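Local structure of acetyltransferase, GNAT family (Colwellia psychrerythraea, 3IWG) at residues K20-D25 / Q68-P73; C78-F83 / Q110-D115; M126-T131 / S264-V269; C197-Q202 / Q238-I243. The protein probably transfers an acyl group other than an amino-acyl group to a substrate that is not established. One frame throughout, in Å; residues are numbered along the deposited sequence.

Contact 1. Residues K20-D25 / Q68-P73; sequences KKAYFD and QYYLQP
K20 reaches Q68 through a bend at chi2 (-122°), which carries its chain back toward the strand, while Q68 runs out extended beyond CG to meet it. The two chains cross at about a right angle, and K20 NZ lies 2.6 Å from Q68 OE1, a short hydrogen bond. Its C=O...N angle of 139° and its place in the carbonyl plane show that the ammonium uses a lone pair of the amide oxygen. Water 1 accepts from K20 NZ (3.1 Å) and from Q68 NE2 (3.2 Å), closing a small ring that engages both ends of the amide.

Beside these bonds, F24 brings CZ to 3.6 Å from Q68 NE2, and Y23 sets CE2 at 3.9 Å from Q68 CG. Farther along the strand, Y23 CE1 comes within 3.3 Å of the carbonyl Y69 O. The Y23 and Y70 side chains run antiparallel past one another; Y23 N lies over one face of the Y70 ring, near its rim, and A22 CB meets the hydroxyl end of Y70.

Helix 20-25 crosses strand 68-71 at 101°, placing helix 17-26 almost perpendicular over strand 65-71; beyond it, F24 stacks on Y203. With the lysine on OE1 and water 1 bridging NZ and NE2, the buried Q68 amide is held in one orientation, and the cation would probably polarise its C=O.

Contact 2. Residues C78-F83 / Q110-D115; sequences CSQELF and QALCLD
F83 and L112 form the centre of a helix-helix packing in which helix segments 78-83 and 110-115 cross at -53°, their axes 10.4 Å apart; they lie on helices 76-87 and 107-116 of the GNAT domain in the N-terminal half. The tight part is a CH-pi contact: L112 CB lies 3.7 Å from the centroid of the F83 ring and 15° off its normal, which puts it over the face. With CG anti to the backbone N (chi1 -160°), F83 extends its ring across to the other helix, where L112 slants over it. L112 CD1 also meets S79 OG at 3.7 Å, a hydroxyl already hydrogen-bonded to Y69 OH. Y69 of strand 65-71 meets the F83 ring edge-to-face, and the tight contacts lie on the side of that strand.

The outer side is much looser. Q80 CG comes no nearer than 4.0 Å to L112 CD2, and its amide oxygen bonds Q76 of its own helix. Q80 NE2 and D115 OD2 stay 4.4 Å apart, too far for a bond, and D115 is exposed. At the far end of the F83 ring a cysteine sulfur completes the contact obliquely: C113 SG stands 3.8 Å from F83 CZ.

Contact 3. Residues M126-T131 / S264-V269; sequences MYQHNT and SAHRIV
S264 meets both M126 and Y127. Its OG, turned trans to the backbone N (chi1 -176°), donates to M126 O at 2.9 Å, approaching from above the carbonyl plane. Its CB lies over one face of the Y127 ring, 3.5 Å above the plane and offset toward the rim, a CH-pi contact. With an alanine here the hydroxyl is gone, and M126 O would probably be left without this donor.

At A265 the regular zigzag breaks, psi being near 1°, and A265 N stays 4.2 Å from M126 O; the serine hydroxyl serves that carbonyl instead.

H266 restores the pairing. M126 N donates to H266 O at 3.1 Å with a nearly straight N-H...O angle of 171°. R267 NH1 binds the same H266 O at 3.0 Å from the opposite face of its plane, so one carbonyl is gripped by a backbone and a guanidinium donor. The side chains of H266 and M126 leave on the same sheet face, their CB atoms 3.9 Å apart, while the imidazole ND1 bonds T104 OG1.

I268 ends the contact: its CG1 touches the selenium of M126, a selenomethionine, at 3.8 Å, one chain lying athwart the other.

M126 and H266 form an antiparallel hydrogen-bonded pair; the strand departs from regular geometry at A265. Strand 262-273 lies between strands 99-103 and 117-129, and 117-129 between 262-273 and 241-247. The final strands of the two GNAT-like halves are thus interleaved, consistent with strand exchange between tandem GNAT folds.

Contact 4. Residues C197-Q202 / Q238-I243; sequences CRLFDQ and QGLTSI
The Schellman motif that ends helix 223-237, with G239 at a positive phi of 83°, sets Q238 and L240 on either side of the turn into strand 241-247, both against L199, which follows C197 and R198. This is a helix-to-strand turn of the GNAT fold in the C-terminal half. L240 CD1 meets L199 CD1 at 3.6 Å, the two leucines roughly perpendicular. Q238, extended beyond CG, lays its amide oxygen against both methyls of L199, OE1 standing 3.6 Å from L199 CD1 and 3.7 Å from L199 CD2. L199 thus has apolar contact on its L240 side and the side-chain amide oxygen on its Q238 side. An alanine in its place lacks both methyls and would probably open a gap between L240 CD1 and the Q238 amide.

Q238 NE2 bonds back to H234 O in the last turn of helix 223-237. Elsewhere in the contact, F200 CZ lies 4.2 Å from I243 CD1, approached obliquely; I243 reaches out with CG1 in the crowded position between N and carbonyl carbon (chi1 65°). A water links the segments, donating to C197 O at 3.0 Å and accepting weakly from Q238 NE2 at 3.4 Å.

Contacts 1 and 2 lie in the N-terminal half and follow one another along the chain, their centres 14 Å apart. They meet directly: Y69 CE1 packs 3.5 Å from L112 CD1, and strand 65-71 leads into helix 76-87. Contacts 3 and 4, with centres 15 Å apart, also touch, since strands 117-129 and 241-247 are neighbours; contact 4 opens and closes between the two segments of contact 3. Contacts 2 and 4 stand farthest apart, about 32 Å between centres, on opposite sides of the chain's centre. Contact 3 pairs the last strand, 262-273, with strand 117-129 from the N-terminal half, so the C-terminal end of the chain ties both halves together.

Contact 1. Residues K20-D25 / Q68-P73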
# COMPACT_ATOMS: atom_id res chain seq x y z
N LYS A 20 -12.57 -12.99 17.24
CA LYS A 20 -12.90 -12.25 16.04
C LYS A 20 -13.74 -13.07 15.06
O LYS A 20 -14.73 -12.56 14.48
CB LYS A 20 -11.66 -11.74 15.33
CG LYS A 20 -10.93 -10.65 16.11
CD LYS A 20 -10.82 -9.37 15.29
CE LYS A 20 -10.41 -8.15 16.13
NZ LYS A 20 -10.44 -6.93 15.29
N LYS A 21 -13.37 -14.33 14.89
CA LYS A 21 -14.12 -15.20 13.99
C LYS A 21 -15.58 -15.39 14.46
O LYS A 21 -16.52 -15.40 13.64
CB LYS A 21 -13.40 -16.55 13.78
CG LYS A 21 -14.13 -17.52 12.80
CD LYS A 21 -13.36 -18.85 12.58
CE LYS A 21 -14.11 -19.84 11.58
NZ LYS A 21 -15.65 -19.83 11.67
N ALA A 22 -15.78 -15.47 15.76
CA ALA A 22 -17.15 -15.58 16.26
C ALA A 22 -17.87 -14.27 16.07
O ALA A 22 -19.05 -14.25 15.69
CB ALA A 22 -17.15 -15.98 17.71
N TYR A 23 -17.17 -13.15 16.29
CA TYR A 23 -17.76 -11.83 16.05
C TYR A 23 -18.34 -11.74 14.64
O TYR A 23 -19.51 -11.50 14.48
CB TYR A 23 -16.73 -10.74 16.28
CG TYR A 23 -17.23 -9.35 16.02
CD1 TYR A 23 -18.17 -8.77 16.85
CD2 TYR A 23 -16.74 -8.61 14.98
CE1 TYR A 23 -18.63 -7.48 16.63
CE2 TYR A 23 -17.18 -7.32 14.75
CZ TYR A 23 -18.14 -6.77 15.57
OH TYR A 23 -18.58 -5.50 15.35
N PHE A 24 -17.54 -12.11 13.65
CA PHE A 24 -17.94 -12.06 12.25
C PHE A 24 -19.02 -13.08 11.88
O PHE A 24 -19.97 -12.74 11.15
CB PHE A 24 -16.72 -12.18 11.34
CG PHE A 24 -15.80 -10.94 11.40
CD1 PHE A 24 -16.27 -9.69 11.01
CD2 PHE A 24 -14.51 -11.02 11.87
CE1 PHE A 24 -15.45 -8.56 11.08
CE2 PHE A 24 -13.70 -9.90 11.95
CZ PHE A 24 -14.18 -8.66 11.56
N ASP A 25 -18.89 -14.31 12.38
CA ASP A 25 -19.93 -15.31 12.20
C ASP A 25 -21.32 -14.83 12.68
O ASP A 25 -22.32 -15.10 12.02
CB ASP A 25 -19.59 -16.62 12.94
CG ASP A 25 -18.55 -17.45 12.20
OD1 ASP A 25 -18.22 -17.07 11.06
OD2 ASP A 25 -18.05 -18.47 12.76
N GLN A 68 -15.58 -2.12 17.26
CA GLN A 68 -15.97 -3.52 17.45
C GLN A 68 -16.12 -3.79 18.95
O GLN A 68 -15.39 -3.20 19.76
CB GLN A 68 -14.92 -4.47 16.86
CG GLN A 68 -14.71 -4.36 15.37
CD GLN A 68 -13.67 -5.37 14.82
OE1 GLN A 68 -12.76 -5.79 15.53
NE2 GLN A 68 -13.79 -5.72 13.53
N TYR A 69 -17.07 -4.65 19.30
CA TYR A 69 -17.31 -5.08 20.67
C TYR A 69 -17.92 -6.49 20.65
O TYR A 69 -18.82 -6.79 19.83
CB TYR A 69 -18.25 -4.15 21.37
CG TYR A 69 -18.65 -4.58 22.78
CD1 TYR A 69 -19.67 -5.51 23.01
CD2 TYR A 69 -18.00 -4.04 23.89
CE1 TYR A 69 -20.02 -5.89 24.33
CE2 TYR A 69 -18.33 -4.42 25.18
CZ TYR A 69 -19.35 -5.32 25.39
OH TYR A 69 -19.65 -5.63 26.68
N TYR A 70 -17.43 -7.35 21.51
CA TYR A 70 -17.93 -8.71 21.53
C TYR A 70 -17.63 -9.33 22.89
O TYR A 70 -16.50 -9.25 23.37
CB TYR A 70 -17.29 -9.54 20.42
CG TYR A 70 -17.72 -10.97 20.44
CD1 TYR A 70 -18.87 -11.36 19.78
CD2 TYR A 70 -17.02 -11.93 21.15
CE1 TYR A 70 -19.31 -12.64 19.80
CE2 TYR A 70 -17.45 -13.25 21.18
CZ TYR A 70 -18.61 -13.60 20.51
OH TYR A 70 -19.08 -14.90 20.52
N LEU A 71 -18.65 -9.96 23.48
CA LEU A 71 -18.51 -10.84 24.66
C LEU A 71 -19.08 -12.21 24.37
O LEU A 71 -20.13 -12.32 23.74
CB LEU A 71 -19.28 -10.29 25.84
CG LEU A 71 -18.41 -9.80 26.98
CD1 LEU A 71 -19.28 -9.28 28.11
CD2 LEU A 71 -17.48 -10.90 27.48
N GLN A 72 -18.43 -13.25 24.83
CA GLN A 72 -19.03 -14.57 24.70
C GLN A 72 -20.52 -14.53 25.11
O GLN A 72 -20.95 -13.77 26.01
CB GLN A 72 -18.24 -15.63 25.44
CG GLN A 72 -17.18 -16.26 24.56
CD GLN A 72 -16.06 -16.86 25.34
OE1 GLN A 72 -16.15 -16.97 26.57
NE2 GLN A 72 -14.98 -17.24 24.65
N PRO A 73 -21.34 -15.29 24.37
CA PRO A 73 -22.79 -15.04 24.31
C PRO A 73 -23.49 -15.16 25.65
O PRO A 73 -24.53 -14.53 25.85
CB PRO A 73 -23.30 -16.09 23.33
CG PRO A 73 -22.20 -17.13 23.24
CD PRO A 73 -20.92 -16.40 23.49
O HOH W 1 -11.20 -7.00 12.26

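Contact 2. Residues C78-F83 / Q110-D115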
# COMPACT_ATOMS: atom_id res chain seq x y z
N CYS A 78 -23.56 -9.11 32.67
CA CYS A 78 -22.27 -8.50 32.80
C CYS A 78 -21.96 -7.66 31.54
O CYS A 78 -21.36 -6.60 31.66
CB CYS A 78 -21.22 -9.56 33.14
SG CYS A 78 -21.66 -10.40 34.70
N SER A 79 -22.44 -8.07 30.37
CA SER A 79 -22.13 -7.36 29.13
C SER A 79 -22.64 -5.91 29.16
O SER A 79 -21.93 -4.97 28.74
CB SER A 79 -22.69 -8.10 27.89
OG SER A 79 -22.16 -7.57 26.69
N GLN A 80 -23.85 -5.74 29.68
CA GLN A 80 -24.47 -4.44 29.82
C GLN A 80 -23.73 -3.60 30.83
O GLN A 80 -23.51 -2.41 30.60
CB GLN A 80 -25.95 -4.61 30.22
CG GLN A 80 -26.78 -5.43 29.22
CD GLN A 80 -28.26 -5.56 29.58
OE1 GLN A 80 -28.82 -6.64 29.47
NE2 GLN A 80 -28.89 -4.45 29.99
N GLU A 81 -23.40 -4.20 31.97
CA GLU A 81 -22.62 -3.54 33.03
C GLU A 81 -21.34 -3.05 32.39
O GLU A 81 -20.97 -1.87 32.50
CB GLU A 81 -22.25 -4.51 34.18
CG GLU A 81 -23.32 -4.83 35.21
CD GLU A 81 -22.79 -5.69 36.41
OE1 GLU A 81 -22.59 -5.14 37.52
OE2 GLU A 81 -22.57 -6.92 36.27
N LEU A 82 -20.67 -3.95 31.67
CA LEU A 82 -19.40 -3.63 30.99
C LEU A 82 -19.49 -2.46 30.00
O LEU A 82 -18.84 -1.42 30.15
CB LEU A 82 -18.86 -4.88 30.29
CG LEU A 82 -17.50 -4.70 29.58
CD1 LEU A 82 -16.42 -4.11 30.53
CD2 LEU A 82 -17.05 -6.00 28.95
N PHE A 83 -20.34 -2.61 29.00
CA PHE A 83 -20.49 -1.56 28.01
C PHE A 83 -20.81 -0.20 28.64
O PHE A 83 -20.24 0.81 28.23
CB PHE A 83 -21.56 -1.94 26.98
CG PHE A 83 -21.45 -1.16 25.69
CD1 PHE A 83 -21.96 0.12 25.59
CD2 PHE A 83 -20.81 -1.72 24.59
CE1 PHE A 83 -21.83 0.80 24.44
CE2 PHE A 83 -20.72 -1.04 23.43
CZ PHE A 83 -21.22 0.22 23.35
N GLN A 110 -24.82 -3.33 18.61
CA GLN A 110 -25.79 -2.24 18.34
C GLN A 110 -26.72 -2.01 19.53
O GLN A 110 -26.99 -0.85 19.92
CB GLN A 110 -26.64 -2.55 17.09
CG GLN A 110 -27.69 -1.51 16.79
CD GLN A 110 -28.57 -1.85 15.57
OE1 GLN A 110 -28.57 -1.10 14.59
NE2 GLN A 110 -29.29 -2.97 15.63
N ALA A 111 -27.22 -3.10 20.11
CA ALA A 111 -28.16 -2.97 21.20
C ALA A 111 -27.56 -2.10 22.26
O ALA A 111 -28.23 -1.20 22.78
CB ALA A 111 -28.52 -4.34 21.79
N LEU A 112 -26.29 -2.37 22.56
CA LEU A 112 -25.67 -1.73 23.70
C LEU A 112 -25.43 -0.29 23.40
O LEU A 112 -25.55 0.54 24.29
CB LEU A 112 -24.38 -2.46 24.10
CG LEU A 112 -24.66 -3.91 24.51
CD1 LEU A 112 -23.36 -4.76 24.68
CD2 LEU A 112 -25.47 -3.89 25.79
N CYS A 113 -25.13 0.01 22.14
CA CYS A 113 -24.97 1.40 21.73
C CYS A 113 -26.28 2.15 21.87
O CYS A 113 -26.32 3.25 22.43
CB CYS A 113 -24.51 1.51 20.28
SG CYS A 113 -22.79 0.88 19.91
N LEU A 114 -27.35 1.55 21.37
CA LEU A 114 -28.70 2.11 21.53
C LEU A 114 -28.95 2.48 22.98
O LEU A 114 -29.30 3.61 23.23
CB LEU A 114 -29.78 1.14 21.01
CG LEU A 114 -29.80 1.08 19.48
CD1 LEU A 114 -30.60 -0.08 18.94
CD2 LEU A 114 -30.28 2.42 18.92
N ASP A 115 -28.68 1.54 23.90
CA ASP A 115 -28.92 1.73 25.35
C ASP A 115 -28.16 2.91 25.90
O ASP A 115 -28.64 3.63 26.76
CB ASP A 115 -28.46 0.49 26.17
CG ASP A 115 -29.38 -0.76 25.99
OD1 ASP A 115 -30.50 -0.61 25.45
OD2 ASP A 115 -28.99 -1.89 26.40

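Contact 3. Residues M126-T131 / S264-V269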
# COMPACT_ATOMS: atom_id res chain seq x y z
N MSE A 126 -25.14 0.01 3.56
CA MSE A 126 -24.58 -1.24 3.11
C MSE A 126 -25.59 -1.94 2.25
O MSE A 126 -26.77 -2.16 2.71
CB MSE A 126 -24.29 -2.14 4.30
CG MSE A 126 -23.23 -1.59 5.21
SE MSE A 126 -23.37 -2.20 7.03
CE MSE A 126 -23.18 -4.09 6.79
N TYR A 127 -25.16 -2.34 1.06
CA TYR A 127 -26.02 -2.91 0.08
C TYR A 127 -25.58 -4.26 -0.27
O TYR A 127 -24.38 -4.60 -0.11
CB TYR A 127 -26.00 -2.17 -1.24
CG TYR A 127 -26.43 -0.75 -1.23
CD1 TYR A 127 -25.56 0.27 -0.83
CD2 TYR A 127 -27.67 -0.39 -1.73
CE1 TYR A 127 -25.94 1.61 -0.89
CE2 TYR A 127 -28.07 0.94 -1.76
CZ TYR A 127 -27.21 1.93 -1.34
OH TYR A 127 -27.63 3.26 -1.40
N GLN A 128 -26.51 -5.03 -0.81
CA GLN A 128 -26.14 -6.27 -1.40
C GLN A 128 -26.96 -6.53 -2.65
O GLN A 128 -27.96 -5.93 -2.88
CB GLN A 128 -26.26 -7.40 -0.35
CG GLN A 128 -26.20 -6.87 1.16
CD GLN A 128 -27.56 -6.38 1.62
OE1 GLN A 128 -27.76 -5.28 2.19
NE2 GLN A 128 -28.53 -7.20 1.32
N HIS A 129 -26.48 -7.46 -3.46
CA HIS A 129 -26.97 -7.59 -4.78
C HIS A 129 -27.90 -8.73 -4.89
O HIS A 129 -27.49 -9.87 -4.78
CB HIS A 129 -25.87 -7.79 -5.78
CG HIS A 129 -26.37 -7.76 -7.17
ND1 HIS A 129 -26.66 -8.90 -7.88
CD2 HIS A 129 -26.71 -6.72 -7.97
CE1 HIS A 129 -27.13 -8.56 -9.07
NE2 HIS A 129 -27.18 -7.25 -9.15
N ASN A 130 -29.15 -8.37 -5.16
CA ASN A 130 -30.23 -9.28 -5.52
C ASN A 130 -30.14 -9.57 -7.03
O ASN A 130 -30.25 -8.63 -7.85
CB ASN A 130 -31.58 -8.57 -5.21
CG ASN A 130 -32.65 -9.51 -4.66
OD1 ASN A 130 -33.14 -9.30 -3.55
ND2 ASN A 130 -33.01 -10.54 -5.44
N THR A 131 -29.97 -10.84 -7.43
CA THR A 131 -29.94 -11.17 -8.89
C THR A 131 -31.29 -10.80 -9.61
O THR A 131 -31.71 -11.47 -10.56
CB THR A 131 -29.46 -12.66 -9.23
OG1 THR A 131 -28.95 -13.33 -8.07
CG2 THR A 131 -28.36 -12.66 -10.33
N SER A 264 -30.60 -2.25 0.12
CA SER A 264 -30.02 -1.91 1.38
C SER A 264 -30.96 -2.00 2.56
O SER A 264 -31.79 -1.12 2.77
CB SER A 264 -29.54 -0.48 1.35
OG SER A 264 -28.91 -0.23 2.58
N ALA A 265 -30.78 -3.00 3.39
CA ALA A 265 -31.52 -3.12 4.64
C ALA A 265 -30.65 -2.69 5.80
O ALA A 265 -31.12 -2.71 6.94
CB ALA A 265 -31.98 -4.53 4.86
N HIS A 266 -29.42 -2.28 5.52
CA HIS A 266 -28.43 -1.98 6.55
C HIS A 266 -27.75 -0.64 6.48
O HIS A 266 -27.62 -0.05 5.40
CB HIS A 266 -27.37 -3.07 6.52
CG HIS A 266 -27.90 -4.37 6.98
ND1 HIS A 266 -28.12 -4.63 8.31
CD2 HIS A 266 -28.31 -5.46 6.30
CE1 HIS A 266 -28.64 -5.85 8.43
NE2 HIS A 266 -28.75 -6.38 7.22
N ARG A 267 -27.29 -0.19 7.65
CA ARG A 267 -26.74 1.14 7.83
C ARG A 267 -25.59 1.05 8.80
O ARG A 267 -25.64 0.26 9.69
CB ARG A 267 -27.77 2.10 8.44
CG ARG A 267 -28.97 2.41 7.59
CD ARG A 267 -28.62 3.16 6.31
NE ARG A 267 -29.82 3.54 5.57
CZ ARG A 267 -30.45 2.74 4.73
NH1 ARG A 267 -30.03 1.51 4.52
NH2 ARG A 267 -31.53 3.18 4.11
N ILE A 268 -24.55 1.86 8.61
CA ILE A 268 -23.55 2.06 9.65
C ILE A 268 -23.89 3.39 10.28
O ILE A 268 -24.04 4.42 9.59
CB ILE A 268 -22.07 2.13 9.12
CG1 ILE A 268 -21.63 0.78 8.57
CG2 ILE A 268 -21.13 2.48 10.23
CD1 ILE A 268 -20.21 0.72 7.88
N VAL A 269 -23.95 3.38 11.59
CA VAL A 269 -24.37 4.53 12.33
C VAL A 269 -23.27 4.93 13.25
O VAL A 269 -22.57 4.07 13.82
CB VAL A 269 -25.65 4.17 13.18
CG1 VAL A 269 -26.07 5.35 14.03
CG2 VAL A 269 -26.81 3.64 12.29

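Contact 4. Residues C197-Q202 / Q238-I243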
# COMPACT_ATOMS: atom_id res chain seq x y z
N CYS A 197 -13.10 -4.70 -7.47
CA CYS A 197 -13.83 -5.88 -7.14
C CYS A 197 -12.96 -6.69 -6.16
O CYS A 197 -12.15 -7.52 -6.58
CB CYS A 197 -14.07 -6.68 -8.41
SG CYS A 197 -15.05 -8.20 -8.19
N ARG A 198 -13.13 -6.43 -4.86
CA ARG A 198 -12.17 -6.91 -3.89
C ARG A 198 -12.62 -8.15 -3.21
O ARG A 198 -13.75 -8.23 -2.75
CB ARG A 198 -12.01 -5.92 -2.78
CG ARG A 198 -11.58 -4.49 -3.18
CD ARG A 198 -11.80 -3.60 -1.92
NE ARG A 198 -12.11 -2.29 -2.36
CZ ARG A 198 -13.22 -1.60 -2.16
NH1 ARG A 198 -13.29 -0.40 -2.72
NH2 ARG A 198 -14.18 -2.03 -1.36
N LEU A 199 -11.73 -9.11 -3.09
CA LEU A 199 -12.04 -10.32 -2.38
C LEU A 199 -11.68 -10.11 -0.96
O LEU A 199 -10.86 -9.28 -0.67
CB LEU A 199 -11.23 -11.50 -2.92
CG LEU A 199 -11.88 -12.14 -4.13
CD1 LEU A 199 -12.22 -11.11 -5.19
CD2 LEU A 199 -10.96 -13.29 -4.70
N PHE A 200 -12.29 -10.90 -0.10
CA PHE A 200 -11.91 -11.00 1.30
C PHE A 200 -11.01 -12.20 1.54
O PHE A 200 -11.30 -13.32 1.09
CB PHE A 200 -13.14 -11.18 2.12
CG PHE A 200 -14.03 -9.98 2.12
CD1 PHE A 200 -13.83 -8.98 3.05
CD2 PHE A 200 -15.06 -9.86 1.20
CE1 PHE A 200 -14.67 -7.88 3.08
CE2 PHE A 200 -15.88 -8.75 1.20
CZ PHE A 200 -15.70 -7.76 2.15
N ASP A 201 -9.93 -12.01 2.27
CA ASP A 201 -9.03 -13.12 2.52
C ASP A 201 -9.56 -14.12 3.59
O ASP A 201 -9.17 -15.28 3.58
CB ASP A 201 -7.61 -12.61 2.83
CG ASP A 201 -6.92 -12.02 1.59
OD1 ASP A 201 -7.39 -12.23 0.43
OD2 ASP A 201 -5.93 -11.31 1.77
N GLN A 202 -10.44 -13.65 4.48
CA GLN A 202 -11.02 -14.49 5.53
C GLN A 202 -12.44 -14.06 5.87
O GLN A 202 -12.84 -12.93 5.61
CB GLN A 202 -10.21 -14.39 6.82
CG GLN A 202 -8.88 -13.65 6.65
CD GLN A 202 -8.51 -12.78 7.85
OE1 GLN A 202 -8.60 -11.53 7.77
NE2 GLN A 202 -8.10 -13.43 8.97
N GLN A 238 -16.37 -15.40 -10.54
CA GLN A 238 -15.53 -15.99 -9.48
C GLN A 238 -16.34 -16.71 -8.44
O GLN A 238 -15.79 -17.17 -7.46
CB GLN A 238 -14.71 -14.92 -8.76
CG GLN A 238 -13.57 -14.41 -9.53
CD GLN A 238 -13.05 -13.13 -8.96
OE1 GLN A 238 -12.06 -13.11 -8.23
NE2 GLN A 238 -13.73 -12.04 -9.28
N GLY A 239 -17.65 -16.76 -8.63
CA GLY A 239 -18.55 -17.45 -7.69
C GLY A 239 -18.94 -16.63 -6.47
O GLY A 239 -19.41 -17.17 -5.49
N LEU A 240 -18.73 -15.32 -6.55
CA LEU A 240 -18.93 -14.43 -5.37
C LEU A 240 -20.19 -13.57 -5.47
O LEU A 240 -20.60 -13.18 -6.53
CB LEU A 240 -17.72 -13.50 -5.20
CG LEU A 240 -16.33 -14.12 -5.24
CD1 LEU A 240 -15.25 -13.04 -5.39
CD2 LEU A 240 -16.12 -14.97 -4.01
N THR A 241 -20.77 -13.26 -4.35
CA THR A 241 -21.95 -12.39 -4.29
C THR A 241 -21.46 -10.96 -4.04
O THR A 241 -20.56 -10.75 -3.25
CB THR A 241 -22.87 -12.85 -3.15
OG1 THR A 241 -23.35 -14.15 -3.49
CG2 THR A 241 -24.07 -11.98 -2.99
N SER A 242 -22.07 -9.98 -4.69
CA SER A 242 -21.55 -8.64 -4.59
C SER A 242 -22.24 -7.84 -3.50
O SER A 242 -23.47 -7.90 -3.35
CB SER A 242 -21.72 -7.93 -5.93
OG SER A 242 -20.90 -8.50 -6.92
N ILE A 243 -21.44 -7.08 -2.77
CA ILE A 243 -21.87 -6.11 -1.82
C ILE A 243 -21.15 -4.76 -2.09
O ILE A 243 -20.18 -4.70 -2.84
CB ILE A 243 -21.60 -6.59 -0.37
CG1 ILE A 243 -20.11 -6.72 -0.07
CG2 ILE A 243 -22.21 -7.96 -0.14
CD1 ILE A 243 -19.77 -7.21 1.37
O HOH W 2 -11.52 -9.54 -8.69